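Local atomic coordinates of aspartokinase (Clostridium acetobutylicum, PDB entry 3TVI), a protein that probably catalyses the ATP-dependent phosphorylation of the beta-carboxyl group of L-aspartate, the first step from aspartate toward threonine, methionine and lysine. Residues Pro224-Arg236 / Pro272-Ile284. Sequence-based numbering, arbitrary orientation.
Sequences PKTISKISYKELR and PGTLILSDTHKEI
Strands 229-231 and 274-277 pair in parallel, K229 lying beside L275 and I230 beside I276. I230 bonds the neighbouring strand at both of its backbone polar atoms, flanking I276: its O accepts from L277 N at 2.8 Å, while its N reaches L275 O in a weak bond; another weak bond runs from L275 N to S228 O.

Apolar contacts gather on the sheet face bearing I230 and I276. These two side chains lie side by side, with I230 CG2 against I276 CG1 (3.5 Å). Beyond the strand, L235 of helix 232-240 brings CD2 to I276 CD1. With chi1 at -54°, CG1 of I276 stands anti to the carbonyl carbon and CG2 anti to the backbone N; CG2 meets the Y232 ring obliquely at CD1, and L277 O sits 3.2 Å above the centre of one ring face.

Polar contacts converge on the helix start. S231, the N-cap, and E234 form a capping box: S231 OG accepts from E234 N (2.9 Å), and E234 OE1 takes S231 N through its anti lone pair. S231 OG in turn donates to D279 OD2 (2.8 Å). The extended chain of K282 carries NZ into a salt bridge with E234 OE1, modelled too short to trust in detail; E234 OE2 is hydrogen-bonded to T290 OG1 and T382 N.

This capped strand-to-helix junction closes one edge of the mixed central sheet of the amino acid kinase fold.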
ATOM      1  N   PRO B 224      19.621  24.663   7.714  1.00 70.14           N
ATOM      2  CA  PRO B 224      19.386  23.886   6.488  1.00 66.51           C
ATOM      3  C   PRO B 224      19.221  24.743   5.253  1.00 64.09           C
ATOM      4  O   PRO B 224      18.498  25.728   5.291  1.00 65.11           O
ATOM      5  CB  PRO B 224      18.060  23.188   6.771  1.00 65.51           C
ATOM      6  CG  PRO B 224      17.344  24.114   7.682  1.00 66.52           C
ATOM      7  CD  PRO B 224      18.414  24.682   8.568  1.00 68.98           C
ATOM      8  N   LYS B 225      19.853  24.341   4.161  1.00 62.72           N
ATOM      9  CA  LYS B 225      19.810  25.095   2.916  1.00 64.25           C
ATOM     10  C   LYS B 225      18.386  25.455   2.461  1.00 63.45           C
ATOM     11  O   LYS B 225      17.415  24.756   2.773  1.00 63.06           O
ATOM     12  CB  LYS B 225      20.536  24.322   1.806  1.00 66.25           C
ATOM     13  CG  LYS B 225      22.049  24.328   1.961  1.00 69.28           C
ATOM     14  CD  LYS B 225      22.724  23.225   1.159  1.00 71.51           C
ATOM     15  CE  LYS B 225      24.227  23.202   1.423  1.00 74.48           C
ATOM     16  NZ  LYS B 225      24.888  21.947   0.957  1.00 74.44           N
ATOM     17  N   THR B 226      18.282  26.573   1.743  1.00 61.89           N
ATOM     18  CA  THR B 226      17.030  26.999   1.129  1.00 58.70           C
ATOM     19  C   THR B 226      16.856  26.269  -0.188  1.00 56.29           C
ATOM     20  O   THR B 226      17.830  26.019  -0.886  1.00 56.19           O
ATOM     21  CB  THR B 226      17.054  28.508   0.844  1.00 59.19           C
ATOM     22  OG1 THR B 226      17.098  29.214   2.088  1.00 60.52           O
ATOM     23  CG2 THR B 226      15.827  28.944   0.030  1.00 57.24           C
ATOM     24  N   ILE B 227      15.616  25.943  -0.532  1.00 53.79           N
ATOM     25  CA  ILE B 227      15.330  25.258  -1.782  1.00 52.61           C
ATOM     26  C   ILE B 227      15.310  26.263  -2.937  1.00 53.61           C
ATOM     27  O   ILE B 227      14.258  26.669  -3.404  1.00 53.17           O
ATOM     28  CB  ILE B 227      13.980  24.509  -1.744  1.00 51.13           C
ATOM     29  CG1 ILE B 227      13.886  23.583  -0.525  1.00 50.80           C
ATOM     30  CG2 ILE B 227      13.787  23.716  -3.029  1.00 50.33           C
ATOM     31  CD1 ILE B 227      12.542  22.899  -0.386  1.00 49.64           C
ATOM     32  N   SER B 228      16.484  26.666  -3.395  1.00 55.03           N
ATOM     33  CA  SER B 228      16.619  27.440  -4.628  1.00 56.04           C
ATOM     34  C   SER B 228      15.442  27.280  -5.626  1.00 55.25           C
ATOM     35  O   SER B 228      14.779  28.261  -5.962  1.00 56.13           O
ATOM     36  CB  SER B 228      17.939  27.053  -5.298  1.00 57.62           C
ATOM     37  OG  SER B 228      18.094  27.675  -6.558  1.00 59.77           O
ATOM     38  N   LYS B 229      15.187  26.054  -6.080  1.00 54.94           N
ATOM     39  CA  LYS B 229      14.182  25.772  -7.122  1.00 54.85           C
ATOM     40  C   LYS B 229      13.400  24.474  -6.840  1.00 53.89           C
ATOM     41  O   LYS B 229      13.927  23.549  -6.241  1.00 54.08           O
ATOM     42  CB  LYS B 229      14.880  25.660  -8.477  1.00 56.24           C
ATOM     43  CG  LYS B 229      15.374  26.977  -9.054  1.00 57.38           C
ATOM     44  CD  LYS B 229      16.490  26.781 -10.073  1.00 59.28           C
ATOM     45  CE  LYS B 229      16.420  27.842 -11.166  1.00 62.06           C
ATOM     46  NZ  LYS B 229      17.738  28.212 -11.761  1.00 65.06           N
ATOM     47  N   ILE B 230      12.150  24.401  -7.282  1.00 53.81           N
ATOM     48  CA  ILE B 230      11.288  23.261  -6.944  1.00 54.18           C
ATOM     49  C   ILE B 230      10.140  23.120  -7.955  1.00 55.97           C
ATOM     50  O   ILE B 230       9.506  24.103  -8.309  1.00 58.43           O
ATOM     51  CB  ILE B 230      10.732  23.435  -5.513  1.00 53.73           C
ATOM     52  CG1 ILE B 230       9.931  22.219  -5.066  1.00 53.66           C
ATOM     53  CG2 ILE B 230       9.857  24.675  -5.416  1.00 53.59           C
ATOM     54  CD1 ILE B 230       9.678  22.206  -3.577  1.00 52.73           C
ATOM     55  N   SER B 231       9.879  21.910  -8.440  1.00 56.92           N
ATOM     56  CA  SER B 231       8.812  21.715  -9.426  1.00 57.75           C
ATOM     57  C   SER B 231       7.487  21.685  -8.686  1.00 56.39           C
ATOM     58  O   SER B 231       7.476  21.612  -7.462  1.00 53.94           O
ATOM     59  CB  SER B 231       9.026  20.419 -10.233  1.00 60.14           C
ATOM     60  OG  SER B 231       8.294  19.315  -9.710  1.00 60.57           O
ATOM     61  N   TYR B 232       6.377  21.739  -9.416  1.00 58.13           N
ATOM     62  CA  TYR B 232       5.063  21.661  -8.781  1.00 60.36           C
ATOM     63  C   TYR B 232       4.892  20.275  -8.178  1.00 62.11           C
ATOM     64  O   TYR B 232       4.604  20.148  -6.983  1.00 62.39           O
ATOM     65  CB  TYR B 232       3.917  21.963  -9.758  1.00 63.00           C
ATOM     66  CG  TYR B 232       3.922  23.370 -10.343  1.00 66.30           C
ATOM     67  CD1 TYR B 232       4.036  24.491  -9.524  1.00 67.23           C
ATOM     68  CD2 TYR B 232       3.798  23.576 -11.721  1.00 69.93           C
ATOM     69  CE1 TYR B 232       4.049  25.770 -10.059  1.00 70.39           C
ATOM     70  CE2 TYR B 232       3.806  24.853 -12.265  1.00 70.33           C
ATOM     71  CZ  TYR B 232       3.933  25.944 -11.433  1.00 71.83           C
ATOM     72  OH  TYR B 232       3.940  27.213 -11.966  1.00 73.93           O
ATOM     73  N   LYS B 233       5.089  19.242  -9.003  1.00 65.02           N
ATOM     74  CA  LYS B 233       4.966  17.839  -8.563  1.00 64.97           C
ATOM     75  C   LYS B 233       5.865  17.578  -7.357  1.00 62.07           C
ATOM     76  O   LYS B 233       5.478  16.897  -6.406  1.00 59.74           O
ATOM     77  CB  LYS B 233       5.313  16.885  -9.712  1.00 67.93           C
ATOM     78  CG  LYS B 233       5.748  15.485  -9.279  1.00 72.33           C
ATOM     79  CD  LYS B 233       4.597  14.544  -8.929  1.00 75.29           C
ATOM     80  CE  LYS B 233       4.431  13.436  -9.971  1.00 76.69           C
ATOM     81  NZ  LYS B 233       3.243  12.571  -9.710  1.00 78.10           N
ATOM     82  N   GLU B 234       7.066  18.139  -7.419  1.00 60.35           N
ATOM     83  CA  GLU B 234       8.044  18.053  -6.343  1.00 60.34           C
ATOM     84  C   GLU B 234       7.465  18.654  -5.063  1.00 61.29           C
ATOM     85  O   GLU B 234       7.400  17.994  -4.022  1.00 58.01           O
ATOM     86  CB  GLU B 234       9.298  18.821  -6.767  1.00 60.28           C
ATOM     87  CG  GLU B 234      10.620  18.253  -6.290  1.00 60.06           C
ATOM     88  CD  GLU B 234      11.763  18.669  -7.198  1.00 60.82           C
ATOM     89  OE1 GLU B 234      11.658  19.734  -7.859  1.00 61.24           O
ATOM     90  OE2 GLU B 234      12.761  17.922  -7.266  1.00 59.17           O
ATOM     91  N   LEU B 235       7.029  19.908  -5.173  1.00 63.07           N
ATOM     92  CA  LEU B 235       6.426  20.641  -4.064  1.00 63.45           C
ATOM     93  C   LEU B 235       5.223  19.909  -3.499  1.00 63.96           C
ATOM     94  O   LEU B 235       5.073  19.808  -2.285  1.00 65.29           O
ATOM     95  CB  LEU B 235       6.009  22.047  -4.519  1.00 63.79           C
ATOM     96  CG  LEU B 235       5.248  22.946  -3.533  1.00 63.05           C
ATOM     97  CD1 LEU B 235       5.883  22.946  -2.151  1.00 62.39           C
ATOM     98  CD2 LEU B 235       5.166  24.362  -4.079  1.00 61.92           C
ATOM     99  N   ARG B 236       4.372  19.397  -4.378  1.00 64.45           N
ATOM    100  CA  ARG B 236       3.207  18.642  -3.939  1.00 66.32           C
ATOM    101  C   ARG B 236       3.622  17.482  -3.043  1.00 67.10           C
ATOM    102  O   ARG B 236       3.012  17.237  -2.006  1.00 67.38           O
ATOM    103  CB  ARG B 236       2.428  18.120  -5.136  1.00 67.78           C
ATOM    104  CG  ARG B 236       1.037  17.619  -4.797  1.00 70.54           C
ATOM    105  CD  ARG B 236       0.211  17.453  -6.065  1.00 76.21           C
ATOM    106  NE  ARG B 236       0.698  16.353  -6.911  1.00 79.20           N
ATOM    107  CZ  ARG B 236       0.708  16.348  -8.247  1.00 80.28           C
ATOM    108  NH1 ARG B 236       0.270  17.397  -8.949  1.00 78.31           N
ATOM    109  NH2 ARG B 236       1.174  15.281  -8.894  1.00 81.52           N
ATOM    110  N   PRO B 272      16.848  35.599  -1.444  1.00 57.68           N
ATOM    111  CA  PRO B 272      16.235  35.073  -2.652  1.00 56.57           C
ATOM    112  C   PRO B 272      15.238  34.011  -2.275  1.00 55.38           C
ATOM    113  O   PRO B 272      15.336  33.412  -1.199  1.00 56.04           O
ATOM    114  CB  PRO B 272      17.409  34.481  -3.430  1.00 56.64           C
ATOM    115  CG  PRO B 272      18.529  34.332  -2.450  1.00 57.86           C
ATOM    116  CD  PRO B 272      18.110  34.906  -1.133  1.00 58.08           C
ATOM    117  N   GLY B 273      14.262  33.783  -3.128  1.00 54.88           N
ATOM    118  CA  GLY B 273      13.234  32.827  -2.774  1.00 55.09           C
ATOM    119  C   GLY B 273      13.566  31.385  -3.093  1.00 54.14           C
ATOM    120  O   GLY B 273      14.650  31.047  -3.563  1.00 53.37           O
ATOM    121  N   THR B 274      12.610  30.527  -2.810  1.00 53.69           N
ATOM    122  CA  THR B 274      12.520  29.298  -3.534  1.00 55.07           C
ATOM    123  C   THR B 274      11.648  29.668  -4.720  1.00 55.51           C
ATOM    124  O   THR B 274      10.807  30.565  -4.624  1.00 55.61           O
ATOM    125  CB  THR B 274      11.925  28.176  -2.684  1.00 54.77           C
ATOM    126  OG1 THR B 274      10.589  28.514  -2.317  1.00 56.93           O
ATOM    127  CG2 THR B 274      12.774  27.986  -1.433  1.00 54.61           C
ATOM    128  N   LEU B 275      11.878  29.000  -5.840  1.00 55.89           N
ATOM    129  CA  LEU B 275      11.335  29.422  -7.116  1.00 56.06           C
ATOM    130  C   LEU B 275      10.566  28.250  -7.734  1.00 57.08           C
ATOM    131  O   LEU B 275      11.149  27.376  -8.375  1.00 59.85           O
ATOM    132  CB  LEU B 275      12.494  29.891  -8.006  1.00 56.15           C
ATOM    133  CG  LEU B 275      12.200  30.763  -9.224  1.00 56.34           C
ATOM    134  CD1 LEU B 275      11.218  31.871  -8.877  1.00 56.37           C
ATOM    135  CD2 LEU B 275      13.490  31.346  -9.776  1.00 56.28           C
ATOM    136  N   ILE B 276       9.253  28.233  -7.527  1.00 56.07           N
ATOM    137  CA  ILE B 276       8.437  27.078  -7.880  1.00 54.93           C
ATOM    138  C   ILE B 276       8.171  27.077  -9.379  1.00 57.09           C
ATOM    139  O   ILE B 276       7.371  27.869  -9.873  1.00 56.66           O
ATOM    140  CB  ILE B 276       7.102  27.062  -7.117  1.00 53.69           C
ATOM    141  CG1 ILE B 276       7.347  27.156  -5.600  1.00 53.41           C
ATOM    142  CG2 ILE B 276       6.312  25.811  -7.470  1.00 52.16           C
ATOM    143  CD1 ILE B 276       6.132  27.534  -4.774  1.00 51.95           C
ATOM    144  N   LEU B 277       8.851  26.175 -10.088  1.00 61.20           N
ATOM    145  CA  LEU B 277       8.822  26.101 -11.557  1.00 63.88           C
ATOM    146  C   LEU B 277       7.807  25.083 -12.064  1.00 66.67           C
ATOM    147  O   LEU B 277       7.110  24.447 -11.278  1.00 66.89           O
ATOM    148  CB  LEU B 277      10.213  25.727 -12.076  1.00 64.12           C
ATOM    149  CG  LEU B 277      11.303  26.803 -12.113  1.00 64.47           C
ATOM    150  CD1 LEU B 277      10.818  28.153 -11.608  1.00 63.15           C
ATOM    151  CD2 LEU B 277      12.525  26.320 -11.334  1.00 64.06           C
ATOM    152  N   SER B 278       7.721  24.947 -13.385  1.00 72.30           N
ATOM    153  CA  SER B 278       6.901  23.909 -14.005  1.00 76.83           C
ATOM    154  C   SER B 278       7.707  22.630 -14.102  1.00 79.54           C
ATOM    155  O   SER B 278       8.935  22.667 -14.076  1.00 76.68           O
ATOM    156  CB  SER B 278       6.437  24.334 -15.400  1.00 77.44           C
ATOM    157  OG  SER B 278       5.210  23.708 -15.720  1.00 78.73           O
ATOM    158  N   ASP B 279       7.013  21.502 -14.223  1.00 86.64           N
ATOM    159  CA  ASP B 279       7.685  20.205 -14.347  1.00 95.17           C
ATOM    160  C   ASP B 279       8.608  20.162 -15.571  1.00 96.68           C
ATOM    161  O   ASP B 279       9.801  19.881 -15.438  1.00 98.55           O
ATOM    162  CB  ASP B 279       6.668  19.053 -14.382  1.00 98.58           C
ATOM    163  CG  ASP B 279       5.966  18.846 -13.039  1.00101.39           C
ATOM    164  OD1 ASP B 279       4.746  18.561 -13.050  1.00106.26           O
ATOM    165  OD2 ASP B 279       6.627  18.971 -11.979  1.00 97.36           O
ATOM    166  N   THR B 280       8.072  20.465 -16.751  1.00 98.01           N
ATOM    167  CA  THR B 280       8.902  20.534 -17.964  1.00101.41           C
ATOM    168  C   THR B 280       9.750  21.827 -18.041  1.00 99.57           C
ATOM    169  O   THR B 280      10.639  21.938 -18.891  1.00 96.78           O
ATOM    170  CB  THR B 280       8.058  20.360 -19.254  1.00103.43           C
ATOM    171  OG1 THR B 280       7.042  21.370 -19.324  1.00101.89           O
ATOM    172  CG2 THR B 280       7.408  18.967 -19.289  1.00101.06           C
ATOM    173  N   HIS B 281       9.476  22.785 -17.151  1.00 99.11           N
ATOM    174  CA  HIS B 281      10.234  24.042 -17.074  1.00 99.13           C
ATOM    175  C   HIS B 281      11.364  23.982 -16.074  1.00 98.08           C
ATOM    176  O   HIS B 281      12.308  24.771 -16.166  1.00 99.61           O
ATOM    177  CB  HIS B 281       9.310  25.217 -16.753  1.00 93.73           C
ATOM    178  N   LYS B 282      11.287  23.065 -15.105  1.00 95.42           N
ATOM    179  CA  LYS B 282      12.414  22.822 -14.193  1.00 92.48           C
ATOM    180  C   LYS B 282      13.402  21.872 -14.852  1.00 93.96           C
ATOM    181  O   LYS B 282      12.999  20.923 -15.530  1.00 94.36           O
ATOM    182  CB  LYS B 282      11.961  22.216 -12.858  1.00 86.99           C
ATOM    183  CG  LYS B 282      13.048  22.258 -11.789  1.00 84.02           C
ATOM    184  CD  LYS B 282      12.815  21.285 -10.640  1.00 81.36           C
ATOM    185  CE  LYS B 282      13.971  21.377  -9.649  1.00 80.06           C
ATOM    186  NZ  LYS B 282      13.909  20.416  -8.515  1.00 75.38           N
ATOM    187  N   GLU B 283      14.691  22.121 -14.648  1.00 94.11           N
ATOM    188  CA  GLU B 283      15.719  21.199 -15.111  1.00 96.49           C
ATOM    189  C   GLU B 283      15.815  20.017 -14.135  1.00 96.55           C
ATOM    190  O   GLU B 283      14.969  19.865 -13.252  1.00 95.51           O
ATOM    191  CB  GLU B 283      17.059  21.925 -15.279  1.00 98.90           C
ATOM    192  CG  GLU B 283      17.776  22.297 -13.989  1.00100.14           C
ATOM    193  CD  GLU B 283      19.045  23.091 -14.248  1.00102.97           C
ATOM    194  OE1 GLU B 283      20.120  22.697 -13.741  1.00102.55           O
ATOM    195  OE2 GLU B 283      18.972  24.105 -14.972  1.00106.11           O
ATOM    196  N   ILE B 284      16.826  19.168 -14.307  1.00 97.50           N
ATOM    197  CA  ILE B 284      17.023  18.024 -13.418  1.00 98.15           C
ATOM    198  C   ILE B 284      18.485  17.915 -13.000  1.00 99.58           C
ATOM    199  O   ILE B 284      19.330  17.472 -13.781  1.00 98.69           O
ATOM    200  CB  ILE B 284      16.571  16.697 -14.069  1.00 98.28           C
ATOM    201  CG1 ILE B 284      15.116  16.796 -14.543  1.00 98.64           C
ATOM    202  CG2 ILE B 284      16.721  15.547 -13.080  1.00 98.22           C
ATOM    203  CD1 ILE B 284      14.523  15.485 -15.016  1.00 97.03           C
TER